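Local coordinates for protein acinetobacter secreted protease CpaA (Acinetobacter nosocomialis M2, PDB 6O38) that is a secreted zinc metalloprotease that binds its chaperone CpaB and is probably exported by the type II secretion system, at residues L194-Q197 with Q198-T201; A204-S208 with P209-I213. One frame throughout, in Å; residues are numbered along the deposited sequence.

Interactions 1 and 2 are local contacts at the two ends of one connection between the parallel neighbouring strands 183-195 and 210-215. Interaction 1 is where the chain leaves the first strand, through the short helix 196-199; it lies at the surface. Interaction 2 is where the chain enters the second strand, and it is buried. Their centres are about 12 Å apart. Backbone hydrogen bonds dominate interaction 1, with loose packing of aliphatic branches beside them. Interaction 2 rests on one weak serine bond and a valine-threonine approach. The two meet across the strand pair, where L194 N probably bonds to E212 O and V196 packs on I213.

Interaction 1 (L194-Q197 with Q198-T201); sequences LNVQ and QIGT
The Q198 side chain lies obliquely across N195, with its CD 4.0 Å from N195 CB. The two amide planes are turned 60° apart. Q198 CG stands beside its own backbone N (chi1 -61°), and the chain then runs out extended. This places OE1 4.1 Å from L194 CD2. Beside these side chains the backbone makes one short helical turn. Q198 N donates to N195 O at 2.8 Å. V196 O takes two donors: G200 N at 2.8 Å and I199 N, more weakly, at 3.3 Å. G200 then leaves helical geometry with a positive phi. On the apolar side, I199 CG2 approaches L194 CD1 at 4.2 Å. I199 CG1 is set between its own backbone N and carbonyl carbon (chi1 59°), and lies 3.7 Å from V196 O. V196 is the buried member, its side chain touching F215 and F224, while Q197 N is held by N219 OD1. The turn thus ends strand 183-195 and starts the connection to its parallel neighbour, strand 210-215. I199 packs on strand 223-224 through F224.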
# COMPACT_ATOMS: atom_id res chain seq x y z
N LEU A 194 -24.95 -7.03 -5.36
CA LEU A 194 -26.15 -7.63 -4.81
C LEU A 194 -26.64 -6.79 -3.63
O LEU A 194 -25.85 -6.36 -2.80
CB LEU A 194 -25.91 -9.07 -4.34
CG LEU A 194 -25.58 -10.12 -5.41
CD1 LEU A 194 -25.31 -11.46 -4.75
CD2 LEU A 194 -26.71 -10.22 -6.42
N ASN A 195 -27.95 -6.58 -3.57
CA ASN A 195 -28.58 -6.00 -2.40
C ASN A 195 -28.98 -7.13 -1.46
O ASN A 195 -29.61 -8.11 -1.89
CB ASN A 195 -29.80 -5.17 -2.79
CG ASN A 195 -29.44 -3.96 -3.63
OD1 ASN A 195 -28.41 -3.32 -3.40
ND2 ASN A 195 -30.27 -3.65 -4.62
N VAL A 196 -28.61 -7.00 -0.19
CA VAL A 196 -28.82 -8.08 0.77
C VAL A 196 -30.30 -8.42 0.92
O VAL A 196 -30.64 -9.54 1.33
CB VAL A 196 -28.18 -7.73 2.13
CG1 VAL A 196 -29.03 -6.72 2.89
CG2 VAL A 196 -27.94 -8.99 2.94
N GLN A 197 -31.20 -7.49 0.60
CA GLN A 197 -32.62 -7.78 0.62
C GLN A 197 -33.01 -8.82 -0.43
O GLN A 197 -34.03 -9.50 -0.26
CB GLN A 197 -33.43 -6.50 0.42
CG GLN A 197 -33.39 -5.97 -1.01
CD GLN A 197 -34.13 -4.65 -1.17
OE1 GLN A 197 -35.09 -4.37 -0.45
NE2 GLN A 197 -33.68 -3.84 -2.13
N GLN A 198 -32.22 -8.94 -1.50
CA GLN A 198 -32.52 -9.91 -2.54
C GLN A 198 -32.14 -11.33 -2.14
O GLN A 198 -32.79 -12.29 -2.58
CB GLN A 198 -31.79 -9.53 -3.83
CG GLN A 198 -32.19 -8.17 -4.38
CD GLN A 198 -31.29 -7.71 -5.52
OE1 GLN A 198 -30.24 -8.30 -5.77
NE2 GLN A 198 -31.70 -6.65 -6.21
N ILE A 199 -31.11 -11.49 -1.31
CA ILE A 199 -30.58 -12.81 -0.98
C ILE A 199 -30.83 -13.21 0.46
O ILE A 199 -30.59 -14.38 0.81
CB ILE A 199 -29.07 -12.89 -1.29
CG1 ILE A 199 -28.31 -11.84 -0.48
CG2 ILE A 199 -28.82 -12.71 -2.77
CD1 ILE A 199 -26.80 -11.95 -0.60
N GLY A 200 -31.31 -12.31 1.31
CA GLY A 200 -31.60 -12.66 2.69
C GLY A 200 -30.35 -12.72 3.55
O GLY A 200 -29.35 -12.03 3.30
N THR A 201 -30.40 -13.56 4.57
CA THR A 201 -29.36 -13.65 5.59
C THR A 201 -28.22 -14.59 5.21
O THR A 201 -27.36 -14.86 6.05
CB THR A 201 -29.96 -14.09 6.92
OG1 THR A 201 -30.63 -15.35 6.76
CG2 THR A 201 -30.96 -13.06 7.43

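Interaction 2 (A204-S208 with P209-I213); sequences AAVNS and PLTEI
S208 OG lies 3.1 Å from L210 O and makes a weak hydrogen bond to it. Q192 OE1 on strand 183-195 is a second weak partner within reach of the same hydroxyl. This is the entry into strand 210-215, in a region assigned to the StcE beta-sandwich domain family. The hydroxyl sits between the backbone N and the carbonyl carbon of S208 (chi1 74°), which turns it onto the start of the strand. The same torsion leaves OG 3.5 Å from P209 N, which has no hydrogen to give. OG is also 4.0 Å from T211 OG1, too far for a bond. P209 makes the bend between loop and strand, and both S208 and P209 lie against Y173 of strand 172-178. From L210 on, the backbone is tied to two neighbouring strands: L210 and E212 bond to Q192, while T211 bonds to R235 and I237 of strand 235-240. V206 lies in the loop two residues before S208, and its side chain leaves the backbone toward the strand. T211 likewise starts its side chain toward the loop, with OG1 beside its own backbone N. The two side chains cross at an angle, with V206 CG1 4.0 Å from T211 OG1.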
# COMPACT_ATOMS: atom_id res chain seq x y z
N ALA A 204 -25.60 -18.72 -0.62
CA ALA A 204 -25.25 -20.13 -0.76
C ALA A 204 -23.96 -20.30 -1.55
O ALA A 204 -23.10 -21.11 -1.18
CB ALA A 204 -26.40 -20.89 -1.43
N ALA A 205 -23.80 -19.56 -2.65
CA ALA A 205 -22.63 -19.70 -3.49
C ALA A 205 -22.37 -18.39 -4.22
O ALA A 205 -23.27 -17.57 -4.41
CB ALA A 205 -22.79 -20.85 -4.49
N VAL A 206 -21.12 -18.21 -4.63
CA VAL A 206 -20.73 -17.03 -5.40
C VAL A 206 -20.78 -17.37 -6.89
O VAL A 206 -20.69 -18.53 -7.29
CB VAL A 206 -19.34 -16.51 -4.99
CG1 VAL A 206 -19.36 -16.01 -3.56
CG2 VAL A 206 -18.29 -17.60 -5.18
N ASN A 207 -20.91 -16.33 -7.71
CA ASN A 207 -21.07 -16.48 -9.15
C ASN A 207 -19.98 -15.81 -9.96
O ASN A 207 -19.96 -15.96 -11.19
CB ASN A 207 -22.44 -15.92 -9.58
CG ASN A 207 -23.07 -16.72 -10.70
OD1 ASN A 207 -22.53 -17.73 -11.14
ND2 ASN A 207 -24.24 -16.28 -11.16
N SER A 208 -19.06 -15.09 -9.32
CA SER A 208 -18.06 -14.29 -10.01
C SER A 208 -16.88 -14.10 -9.07
O SER A 208 -16.99 -14.37 -7.87
CB SER A 208 -18.65 -12.94 -10.46
OG SER A 208 -18.82 -12.07 -9.36
N PRO A 209 -15.73 -13.64 -9.59
CA PRO A 209 -14.56 -13.48 -8.71
C PRO A 209 -14.71 -12.38 -7.68
O PRO A 209 -13.93 -12.35 -6.72
CB PRO A 209 -13.41 -13.18 -9.68
CG PRO A 209 -13.91 -13.60 -11.02
CD PRO A 209 -15.38 -13.38 -10.99
N LEU A 210 -15.67 -11.47 -7.85
CA LEU A 210 -15.85 -10.35 -6.92
C LEU A 210 -17.34 -10.10 -6.75
O LEU A 210 -18.00 -9.61 -7.67
CB LEU A 210 -15.13 -9.10 -7.43
CG LEU A 210 -15.21 -7.87 -6.53
CD1 LEU A 210 -14.67 -8.20 -5.14
CD2 LEU A 210 -14.44 -6.71 -7.14
N THR A 211 -17.86 -10.42 -5.57
CA THR A 211 -19.25 -10.17 -5.22
C THR A 211 -19.32 -9.03 -4.21
O THR A 211 -18.56 -9.02 -3.24
CB THR A 211 -19.91 -11.43 -4.64
OG1 THR A 211 -19.63 -12.55 -5.49
CG2 THR A 211 -21.41 -11.25 -4.53
N GLU A 212 -20.22 -8.08 -4.45
CA GLU A 212 -20.33 -6.88 -3.63
C GLU A 212 -21.75 -6.82 -3.06
O GLU A 212 -22.72 -6.68 -3.81
CB GLU A 212 -20.00 -5.63 -4.44
CG GLU A 212 -20.07 -4.33 -3.67
CD GLU A 212 -19.53 -3.16 -4.46
OE1 GLU A 212 -20.29 -2.19 -4.70
OE2 GLU A 212 -18.34 -3.21 -4.86
N ILE A 213 -21.86 -6.93 -1.74
CA ILE A 213 -23.14 -7.03 -1.04
C ILE A 213 -23.37 -5.73 -0.29
O ILE A 213 -22.58 -5.36 0.59
CB ILE A 213 -23.17 -8.23 -0.09
CG1 ILE A 213 -22.95 -9.53 -0.88
CG2 ILE A 213 -24.49 -8.28 0.66
CD1 ILE A 213 -22.55 -10.70 -0.02